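PDB 6R5T: periplasmic beta-glucosidase from Pseudomonas aeruginosa, which probably hydrolyses terminal, non-reducing beta-D-glucosyl residues with release of beta-D-glucose, as a periplasmic member of glycoside hydrolase family 3. Local coordinates for residues Glu271-Arg276 and Ala302-Gln307; Gly217-Ser222 and Trp246-Leu251; Glu18-Leu23 and Leu291-Leu296. The protein carries 1 engineered substitution. All coordinates share one frame; numbering follows the deposited sequence.

Contact 1 of 3, residues Glu271-Arg276 and Ala302-Gln307; sequences ERDATR and AGEIDQ
Arg272 and Glu304 form the salt bridge that joins the helical segment 271-276 to the loop 302-307. The arginine comes side-on and offers two nitrogens to a single oxygen: NH2 lies 2.7 Å from Glu304 OE1, and NE lies 3.0 Å from the same atom. Both bonds stay close to the guanidinium plane, yet they use the oxygen differently. NE takes the syn lone pair, whereas NH2 meets OE1 nearly along its C-O bond, and the planes of the two groups are turned 36° apart. The arginine chain is extended from CG to NE, with CG anti to the backbone N (chi1 -179°), which carries the guanidinium to the loop.

The second carboxylate oxygen is held through water. One water donates to Glu304 OE2 at 2.7 Å and to Asp273 OD1, and accepts from Arg276 NE at 2.6 Å. It bridges two carboxylates whose oxygens, Asp273 OD1 and Glu304 OE2, stand 4.4 Å apart; the two arginines probably temper the repulsion. A bend at chi3 (30°) turns the Arg276 head back toward Asp273, where the ion pair within the helix is long.

Van der Waals contacts complete the interface. The aliphatic part of Arg276 crosses the Glu304 side chain and runs past Ile305 in the opposite direction, its CD 3.4 Å from Glu304 O and its CG in apolar contact with Ile305 CG2 at 3.8 Å, while Ala302 CB sits at the edge of the Arg272 guanidinium. Ile305, itself buried, also packs on Ile279 and Gln280, further along helix 271-281.

Gly303 ends helix 291-301 in a Schellman motif, and Asp306 occupies the N-cap position of the following helix: the arrangement is a helix-to-helix connection pinned at the surface of the TIM-barrel-like N-terminal domain.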
loop_
_atom_site.group_PDB
_atom_site.type_symbol
_atom_site.label_atom_id
_atom_site.label_comp_id
_atom_site.label_asym_id
_atom_site.label_seq_id
_atom_site.Cartn_x
_atom_site.Cartn_y
_atom_site.Cartn_z
ATOM N N GLU A 271 -23.951 -4.881 -21.802
ATOM C CA GLU A 271 -24.072 -6.228 -21.194
ATOM C C GLU A 271 -23.691 -7.327 -22.199
ATOM O O GLU A 271 -23.248 -8.387 -21.814
ATOM C CB GLU A 271 -25.507 -6.434 -20.734
ATOM C CG GLU A 271 -25.877 -5.611 -19.544
ATOM C CD GLU A 271 -27.275 -5.947 -19.064
ATOM O OE1 GLU A 271 -27.958 -6.868 -19.659
ATOM O OE2 GLU A 271 -27.653 -5.350 -18.095
ATOM N N ARG A 272 -23.976 -7.141 -23.485
ATOM C CA ARG A 272 -23.652 -8.123 -24.534
ATOM C C ARG A 272 -22.140 -8.355 -24.576
ATOM O O ARG A 272 -21.686 -9.484 -24.596
ATOM C CB ARG A 272 -24.167 -7.558 -25.855
ATOM C CG ARG A 272 -23.947 -8.439 -27.057
ATOM C CD ARG A 272 -24.642 -7.800 -28.263
ATOM N NE ARG A 272 -24.476 -8.719 -29.363
ATOM C CZ ARG A 272 -25.419 -9.034 -30.267
ATOM N NH1 ARG A 272 -26.627 -8.471 -30.242
ATOM N NH2 ARG A 272 -25.109 -9.913 -31.208
ATOM N N ASP A 273 -21.388 -7.260 -24.626
ATOM C CA ASP A 273 -19.900 -7.351 -24.689
ATOM C C ASP A 273 -19.388 -7.900 -23.357
ATOM O O ASP A 273 -18.466 -8.694 -23.382
ATOM C CB ASP A 273 -19.301 -5.994 -25.041
ATOM C CG ASP A 273 -19.603 -5.569 -26.469
ATOM O OD1 ASP A 273 -19.987 -6.455 -27.293
ATOM O OD2 ASP A 273 -19.495 -4.352 -26.754
ATOM N N ALA A 274 -19.998 -7.552 -22.227
ATOM C CA ALA A 274 -19.546 -8.123 -20.939
ATOM C C ALA A 274 -19.707 -9.644 -20.930
ATOM O O ALA A 274 -18.790 -10.414 -20.504
ATOM C CB ALA A 274 -20.282 -7.468 -19.813
ATOM N N THR A 275 -20.854 -10.129 -21.441
ATOM C CA THR A 275 -21.135 -11.569 -21.459
ATOM C C THR A 275 -20.086 -12.296 -22.321
ATOM O O THR A 275 -19.563 -13.363 -21.929
ATOM C CB THR A 275 -22.551 -11.784 -22.020
ATOM O OG1 THR A 275 -23.490 -11.125 -21.170
ATOM C CG2 THR A 275 -22.859 -13.252 -22.110
ATOM N N ARG A 276 -19.769 -11.711 -23.494
ATOM C CA ARG A 276 -18.775 -12.309 -24.415
ATOM C C ARG A 276 -17.414 -12.439 -23.691
ATOM O O ARG A 276 -16.805 -13.514 -23.707
ATOM C CB ARG A 276 -18.643 -11.471 -25.684
ATOM C CG ARG A 276 -17.622 -12.095 -26.614
ATOM C CD ARG A 276 -17.222 -11.318 -27.852
ATOM N NE ARG A 276 -17.312 -9.883 -27.651
ATOM C CZ ARG A 276 -16.329 -9.102 -27.216
ATOM N NH1 ARG A 276 -15.138 -9.599 -26.914
ATOM N NH2 ARG A 276 -16.565 -7.811 -27.071
ATOM N N ALA A 302 -24.563 -14.248 -33.893
ATOM C CA ALA A 302 -23.731 -13.212 -34.551
ATOM C C ALA A 302 -22.297 -13.704 -34.805
ATOM O O ALA A 302 -21.512 -12.943 -35.371
ATOM C CB ALA A 302 -23.756 -11.950 -33.731
ATOM N N GLY A 303 -21.922 -14.911 -34.365
ATOM C CA GLY A 303 -20.549 -15.425 -34.509
ATOM C C GLY A 303 -19.589 -14.725 -33.555
ATOM O O GLY A 303 -18.375 -14.793 -33.811
ATOM N N GLU A 304 -20.076 -14.112 -32.480
ATOM C CA GLU A 304 -19.189 -13.358 -31.526
ATOM C C GLU A 304 -18.613 -14.322 -30.468
ATOM O O GLU A 304 -17.589 -13.995 -29.833
ATOM C CB GLU A 304 -19.932 -12.216 -30.853
ATOM C CG GLU A 304 -20.413 -11.164 -31.827
ATOM C CD GLU A 304 -21.209 -10.074 -31.136
ATOM O OE1 GLU A 304 -22.437 -10.221 -30.962
ATOM O OE2 GLU A 304 -20.574 -9.104 -30.701
ATOM N N ILE A 305 -19.238 -15.469 -30.265
ATOM C CA ILE A 305 -18.696 -16.598 -29.450
ATOM C C ILE A 305 -18.847 -17.864 -30.279
ATOM O O ILE A 305 -19.552 -17.817 -31.330
ATOM C CB ILE A 305 -19.390 -16.725 -28.071
ATOM C CG1 ILE A 305 -20.869 -17.052 -28.226
ATOM C CG2 ILE A 305 -19.225 -15.463 -27.219
ATOM C CD1 ILE A 305 -21.621 -17.380 -26.970
ATOM N N ASP A 306 -18.207 -18.935 -29.831
ATOM C CA ASP A 306 -18.212 -20.270 -30.468
ATOM C C ASP A 306 -19.160 -21.195 -29.701
ATOM O O ASP A 306 -19.317 -21.071 -28.437
ATOM C CB ASP A 306 -16.808 -20.871 -30.496
ATOM C CG ASP A 306 -15.828 -19.966 -31.219
ATOM O OD1 ASP A 306 -16.194 -19.468 -32.283
ATOM O OD2 ASP A 306 -14.747 -19.703 -30.675
ATOM N N GLN A 307 -19.735 -22.166 -30.401
ATOM C CA GLN A 307 -20.517 -23.230 -29.736
ATOM C C GLN A 307 -19.669 -23.899 -28.638
ATOM O O GLN A 307 -20.218 -24.225 -27.555
ATOM C CB GLN A 307 -21.017 -24.243 -30.765
ATOM C CG GLN A 307 -21.805 -25.395 -30.173
ATOM C CD GLN A 307 -23.138 -24.920 -29.643
ATOM O OE1 GLN A 307 -23.859 -24.205 -30.349
ATOM N NE2 GLN A 307 -23.471 -25.273 -28.402
HETATM O O HOH W 1 -19.574 -8.793 -28.195
#

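Contact 2 of 3, residues Gly217-Ser222 and Trp246-Leu251; sequences GAVMVS and WGFKGL
The Phe248 ring is covered on both faces. Val219 CG2 lies over one, displaced toward the rim, in a CH-pi contact 3.9 Å from the ring centroid and 24° off the ring normal; its closest ring atom is CZ, at 3.6 Å. On the opposite face the backbone N of Gly250, from the same loop as the ring, sits 3.4 Å above the plane and over its centre. Leu251 O and Ala218 CA lie at the edge. With CG anti to the backbone N (chi1 177°), the ring folds back between its own loop and the start of strand 218-221, and Leu242 of helix 235-245 also packs against it.

Beside the ring, the chain of 246-251 joins the strand through a parallel bridge between Ala218 and Leu251. Leu251 N donates to Gly217 O at 3.0 Å and Leu251 O accepts from Val219 N at 2.8 Å, so one residue of the loop end uses both its backbone groups on the two neighbours of Ala218. A close CA-H...O contact, Ala218 CA to Leu251 O at 3.1 Å, accompanies the second bond. Ala218 and Leu251 point to the same face of the sheet, while Val219 turns to the other, where it meets the Phe248 ring. Gly250 CA makes a CA-H...O contact of 3.4 Å with Gly217 O.

The bridge starts the pairing of strands 218-221 and 251-253 in the parallel barrel sheet, and Val219 continues it to Ile253. Further along the strand, Met220 belongs to the glycan pocket and touches the bound glucose. The chemistry is thus divided: two backbone bonds fix the register of Leu251 against Ala218, while the ring, held between Val219 CG2 and Gly250 N, occupies the side of the sheet on which Val219 lies by undirected packing.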
loop_
_atom_site.group_PDB
_atom_site.type_symbol
_atom_site.label_atom_id
_atom_site.label_comp_id
_atom_site.label_asym_id
_atom_site.label_seq_id
_atom_site.Cartn_x
_atom_site.Cartn_y
_atom_site.Cartn_z
ATOM N N GLY A 217 -13.890 -29.051 -6.433
ATOM C CA GLY A 217 -14.783 -29.185 -7.604
ATOM C C GLY A 217 -15.071 -27.863 -8.276
ATOM O O GLY A 217 -15.454 -27.869 -9.478
ATOM N N ALA A 218 -14.878 -26.743 -7.585
ATOM C CA ALA A 218 -15.259 -25.449 -8.171
ATOM C C ALA A 218 -14.302 -24.343 -7.727
ATOM O O ALA A 218 -13.611 -24.482 -6.726
ATOM C CB ALA A 218 -16.672 -25.105 -7.835
ATOM N N VAL A 219 -14.256 -23.311 -8.557
ATOM C CA VAL A 219 -13.487 -22.088 -8.246
ATOM C C VAL A 219 -14.412 -20.874 -8.413
ATOM O O VAL A 219 -15.042 -20.731 -9.467
ATOM C CB VAL A 219 -12.264 -21.983 -9.169
ATOM C CG1 VAL A 219 -11.612 -20.589 -9.024
ATOM C CG2 VAL A 219 -11.302 -23.096 -8.938
ATOM N N MET A 220 -14.500 -20.009 -7.394
ATOM C CA MET A 220 -15.274 -18.760 -7.468
ATOM C C MET A 220 -14.312 -17.625 -7.838
ATOM O O MET A 220 -13.304 -17.440 -7.150
ATOM C CB MET A 220 -16.013 -18.440 -6.170
ATOM C CG MET A 220 -16.773 -17.186 -6.346
ATOM S SD MET A 220 -17.720 -16.756 -4.887
ATOM C CE MET A 220 -19.238 -17.598 -5.355
ATOM N N VAL A 221 -14.613 -16.956 -8.930
ATOM C CA VAL A 221 -13.777 -15.879 -9.505
ATOM C C VAL A 221 -13.971 -14.599 -8.690
ATOM O O VAL A 221 -15.062 -14.326 -8.214
ATOM C CB VAL A 221 -14.073 -15.742 -11.001
ATOM C CG1 VAL A 221 -13.196 -14.670 -11.603
ATOM C CG2 VAL A 221 -13.861 -17.102 -11.677
ATOM N N SER A 222 -12.907 -13.831 -8.538
ATOM C CA SER A 222 -12.921 -12.604 -7.717
ATOM C C SER A 222 -13.505 -11.396 -8.442
ATOM O O SER A 222 -13.731 -11.405 -9.672
ATOM C CB SER A 222 -11.530 -12.364 -7.217
ATOM O OG SER A 222 -10.691 -11.935 -8.259
ATOM N N TRP A 246 -2.471 -25.476 -14.635
ATOM C CA TRP A 246 -2.758 -26.179 -13.384
ATOM C C TRP A 246 -3.608 -27.411 -13.605
ATOM O O TRP A 246 -3.736 -28.202 -12.649
ATOM C CB TRP A 246 -3.463 -25.240 -12.401
ATOM C CG TRP A 246 -2.590 -24.163 -11.844
ATOM C CD1 TRP A 246 -1.257 -23.945 -12.032
ATOM C CD2 TRP A 246 -3.026 -23.164 -10.908
ATOM N NE1 TRP A 246 -0.834 -22.870 -11.286
ATOM C CE2 TRP A 246 -1.913 -22.359 -10.595
ATOM C CE3 TRP A 246 -4.263 -22.870 -10.322
ATOM C CZ2 TRP A 246 -2.005 -21.273 -9.716
ATOM C CZ3 TRP A 246 -4.356 -21.801 -9.451
ATOM C CH2 TRP A 246 -3.231 -21.037 -9.124
ATOM N N GLY A 247 -4.248 -27.532 -14.760
ATOM C CA GLY A 247 -4.992 -28.765 -15.059
ATOM C C GLY A 247 -6.328 -28.829 -14.351
ATOM O O GLY A 247 -6.857 -29.930 -14.189
ATOM N N PHE A 248 -6.913 -27.692 -13.940
ATOM C CA PHE A 248 -8.210 -27.730 -13.234
ATOM C C PHE A 248 -9.288 -28.246 -14.186
ATOM O O PHE A 248 -9.339 -27.723 -15.320
ATOM C CB PHE A 248 -8.589 -26.338 -12.766
ATOM C CG PHE A 248 -9.929 -26.230 -12.093
ATOM C CD1 PHE A 248 -10.215 -26.956 -10.943
ATOM C CD2 PHE A 248 -10.888 -25.370 -12.604
ATOM C CE1 PHE A 248 -11.450 -26.814 -10.342
ATOM C CE2 PHE A 248 -12.121 -25.232 -11.974
ATOM C CZ PHE A 248 -12.370 -25.912 -10.823
ATOM N N LYS A 249 -10.063 -29.246 -13.742
ATOM C CA LYS A 249 -11.099 -29.895 -14.595
ATOM C C LYS A 249 -12.516 -29.565 -14.136
ATOM O O LYS A 249 -13.465 -30.173 -14.649
ATOM C CB LYS A 249 -10.933 -31.412 -14.550
ATOM C CG LYS A 249 -9.550 -31.890 -14.924
ATOM C CD LYS A 249 -9.209 -31.558 -16.336
ATOM C CE LYS A 249 -9.044 -32.802 -17.194
ATOM N NZ LYS A 249 -9.143 -32.485 -18.641
ATOM N N GLY A 250 -12.695 -28.666 -13.165
ATOM C CA GLY A 250 -13.970 -28.420 -12.512
ATOM C C GLY A 250 -14.667 -27.190 -13.059
ATOM O O GLY A 250 -14.487 -26.807 -14.252
ATOM N N LEU A 251 -15.503 -26.611 -12.219
ATOM C CA LEU A 251 -16.473 -25.577 -12.563
ATOM C C LEU A 251 -15.953 -24.195 -12.124
ATOM O O LEU A 251 -15.584 -24.033 -10.918
ATOM C CB LEU A 251 -17.768 -25.909 -11.834
ATOM C CG LEU A 251 -18.911 -24.936 -12.036
ATOM C CD1 LEU A 251 -19.323 -24.908 -13.493
ATOM C CD2 LEU A 251 -20.087 -25.305 -11.138
#

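Contact 3 of 3, residues Glu18-Leu23 and Leu291-Leu296; sequences EKIGQL and LYSTWL
Helices 18-22 and 291-296 run roughly antiparallel, their axes 9.4 Å apart at closest approach and their directions 153° apart, with Ile20 and Ser293 nearest across the pair. Both belong to the TIM-barrel-like N-terminal domain of the family 3 enzyme. Helix 16-22 precedes strand 24-26 and helix 291-301 follows strand 286-287, so the pair lies where the first and last strands of the barrel meet.

Ile20 supplies two branches. CG2, anti to the backbone N, rests on the opposing backbone 3.8 Å from Ser293 CA, whereas CD1 reaches Leu296 CB at 3.8 Å. Leu23 adds a second hydrophobic point: Leu23 CD1 touches both Tyr292 CD2, at 4.0 Å, and Leu296 CD1, at 3.9 Å, and its side chain crosses both at about a right angle. The Tyr292 hydroxyl is bonded to Val283 O and takes no part in this contact. Leu296 also touches Ile310 of helix 307-323, and Leu23 touches Ala313 there, so a third helix packs against this apolar cluster.

The polar link lies beside it: a single water donates to Ile20 O at 2.8 Å and is hydrogen-bonded to Ser293 OG at 2.7 Å.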
loop_
_atom_site.group_PDB
_atom_site.type_symbol
_atom_site.label_atom_id
_atom_site.label_comp_id
_atom_site.label_asym_id
_atom_site.label_seq_id
_atom_site.Cartn_x
_atom_site.Cartn_y
_atom_site.Cartn_z
ATOM N N GLU A 18 -31.289 -25.200 -23.336
ATOM C CA GLU A 18 -31.097 -26.098 -22.181
ATOM C C GLU A 18 -29.648 -25.998 -21.674
ATOM O O GLU A 18 -29.442 -25.987 -20.442
ATOM C CB GLU A 18 -31.475 -27.536 -22.562
ATOM C CG GLU A 18 -32.990 -27.708 -22.644
ATOM C CD GLU A 18 -33.484 -28.950 -23.388
ATOM O OE1 GLU A 18 -34.603 -29.361 -23.042
ATOM O OE2 GLU A 18 -32.744 -29.530 -24.234
ATOM N N LYS A 19 -28.680 -25.983 -22.567
ATOM C CA LYS A 19 -27.255 -25.836 -22.161
ATOM C C LYS A 19 -27.059 -24.494 -21.445
ATOM O O LYS A 19 -26.390 -24.449 -20.349
ATOM C CB LYS A 19 -26.364 -25.902 -23.383
ATOM C CG LYS A 19 -26.251 -27.289 -23.980
ATOM C CD LYS A 19 -25.372 -27.325 -25.214
ATOM C CE LYS A 19 -25.298 -28.709 -25.798
ATOM N NZ LYS A 19 -24.511 -28.721 -27.047
ATOM N N ILE A 20 -27.584 -23.423 -22.022
ATOM C CA ILE A 20 -27.414 -22.085 -21.398
ATOM C C ILE A 20 -28.154 -22.038 -20.064
ATOM O O ILE A 20 -27.614 -21.400 -19.108
ATOM C CB ILE A 20 -27.871 -21.001 -22.368
ATOM C CG1 ILE A 20 -26.926 -20.978 -23.571
ATOM C CG2 ILE A 20 -27.975 -19.658 -21.634
ATOM C CD1 ILE A 20 -27.443 -20.176 -24.748
ATOM N N GLY A 21 -29.300 -22.714 -19.926
ATOM C CA GLY A 21 -30.004 -22.753 -18.630
ATOM C C GLY A 21 -29.128 -23.311 -17.514
ATOM O O GLY A 21 -29.239 -22.892 -16.369
ATOM N N GLN A 22 -28.291 -24.278 -17.825
ATOM C CA GLN A 22 -27.389 -24.919 -16.841
ATOM C C GLN A 22 -26.413 -23.901 -16.247
ATOM O O GLN A 22 -25.953 -24.146 -15.106
ATOM C CB GLN A 22 -26.620 -26.068 -17.450
ATOM C CG GLN A 22 -27.564 -27.269 -17.698
ATOM C CD GLN A 22 -28.164 -27.750 -16.407
ATOM O OE1 GLN A 22 -27.425 -28.179 -15.512
ATOM N NE2 GLN A 22 -29.483 -27.641 -16.271
ATOM N N LEU A 23 -26.157 -22.815 -16.956
ATOM C CA LEU A 23 -25.101 -21.854 -16.539
ATOM C C LEU A 23 -25.687 -20.832 -15.571
ATOM O O LEU A 23 -24.916 -19.993 -15.053
ATOM C CB LEU A 23 -24.506 -21.176 -17.768
ATOM C CG LEU A 23 -24.084 -22.115 -18.905
ATOM C CD1 LEU A 23 -23.446 -21.312 -19.998
ATOM C CD2 LEU A 23 -23.173 -23.242 -18.405
ATOM N N LEU A 291 -27.028 -12.297 -17.225
ATOM C CA LEU A 291 -26.510 -11.830 -18.523
ATOM C C LEU A 291 -26.322 -13.020 -19.461
ATOM O O LEU A 291 -26.570 -12.854 -20.655
ATOM C CB LEU A 291 -25.200 -11.061 -18.341
ATOM C CG LEU A 291 -25.374 -9.550 -18.303
ATOM C CD1 LEU A 291 -26.279 -9.136 -17.179
ATOM C CD2 LEU A 291 -24.036 -8.838 -18.173
ATOM N N TYR A 292 -25.902 -14.180 -18.964
ATOM C CA TYR A 292 -25.640 -15.324 -19.860
ATOM C C TYR A 292 -26.954 -15.736 -20.562
ATOM O O TYR A 292 -26.952 -15.936 -21.783
ATOM C CB TYR A 292 -25.040 -16.519 -19.135
ATOM C CG TYR A 292 -23.543 -16.483 -18.925
ATOM C CD1 TYR A 292 -22.842 -15.284 -18.917
ATOM C CD2 TYR A 292 -22.850 -17.641 -18.663
ATOM C CE1 TYR A 292 -21.466 -15.274 -18.742
ATOM C CE2 TYR A 292 -21.475 -17.647 -18.475
ATOM C CZ TYR A 292 -20.783 -16.460 -18.545
ATOM O OH TYR A 292 -19.437 -16.430 -18.354
ATOM N N SER A 293 -28.025 -15.898 -19.802
ATOM C CA SER A 293 -29.320 -16.297 -20.392
ATOM C C SER A 293 -29.825 -15.220 -21.344
ATOM O O SER A 293 -30.483 -15.560 -22.333
ATOM C CB SER A 293 -30.305 -16.564 -19.316
ATOM O OG SER A 293 -29.951 -17.748 -18.603
ATOM N N THR A 294 -29.551 -13.950 -21.073
ATOM C CA THR A 294 -30.064 -12.825 -21.896
ATOM C C THR A 294 -29.281 -12.739 -23.207
ATOM O O THR A 294 -29.867 -12.424 -24.246
ATOM C CB THR A 294 -29.991 -11.507 -21.114
ATOM O OG1 THR A 294 -30.709 -11.656 -19.884
ATOM C CG2 THR A 294 -30.476 -10.316 -21.921
ATOM N N TRP A 295 -27.963 -12.973 -23.196
ATOM C CA TRP A 295 -27.107 -12.570 -24.326
ATOM C C TRP A 295 -26.418 -13.728 -25.030
ATOM O O TRP A 295 -25.987 -13.515 -26.157
ATOM C CB TRP A 295 -26.050 -11.535 -23.882
ATOM C CG TRP A 295 -26.719 -10.282 -23.475
ATOM C CD1 TRP A 295 -26.888 -9.836 -22.212
ATOM C CD2 TRP A 295 -27.361 -9.317 -24.331
ATOM N NE1 TRP A 295 -27.523 -8.632 -22.219
ATOM C CE2 TRP A 295 -27.846 -8.294 -23.493
ATOM C CE3 TRP A 295 -27.541 -9.193 -25.711
ATOM C CZ2 TRP A 295 -28.537 -7.176 -23.979
ATOM C CZ3 TRP A 295 -28.216 -8.072 -26.188
ATOM C CH2 TRP A 295 -28.705 -7.093 -25.332
ATOM N N LEU A 296 -26.230 -14.899 -24.447
ATOM C CA LEU A 296 -25.432 -15.935 -25.149
ATOM C C LEU A 296 -26.077 -16.340 -26.480
ATOM O O LEU A 296 -25.325 -16.566 -27.416
ATOM C CB LEU A 296 -25.188 -17.165 -24.262
ATOM C CG LEU A 296 -24.149 -16.950 -23.134
ATOM C CD1 LEU A 296 -24.096 -18.148 -22.231
ATOM C CD2 LEU A 296 -22.767 -16.621 -23.660
HETATM O O HOH W 2 -27.491 -18.742 -18.176
#

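How the contacts relate
From the N terminus, segment 18-23 comes first and meets 291-296 only after 267 intervening residues, the loop that contact 3 closes. Contact 2 opens and closes within that span, joining neighbouring strands of the barrel sheet across a 23-residue excursion. Segment 271-276 follows; contact 1 closes only after 291-296 has passed, so contacts 1 and 3 cross. Those two also touch: Glu271 OE1 lies 3.1 Å from Trp295 NE1, probably a hydrogen bond, while Thr275 and Ile305 pack on Leu296. Together they tie helices 16-22, 271-281 and 291-301 and the loop after 291-301 into one cluster, while contact 2 stands apart, with nearest atoms about 6 Å from contact 3.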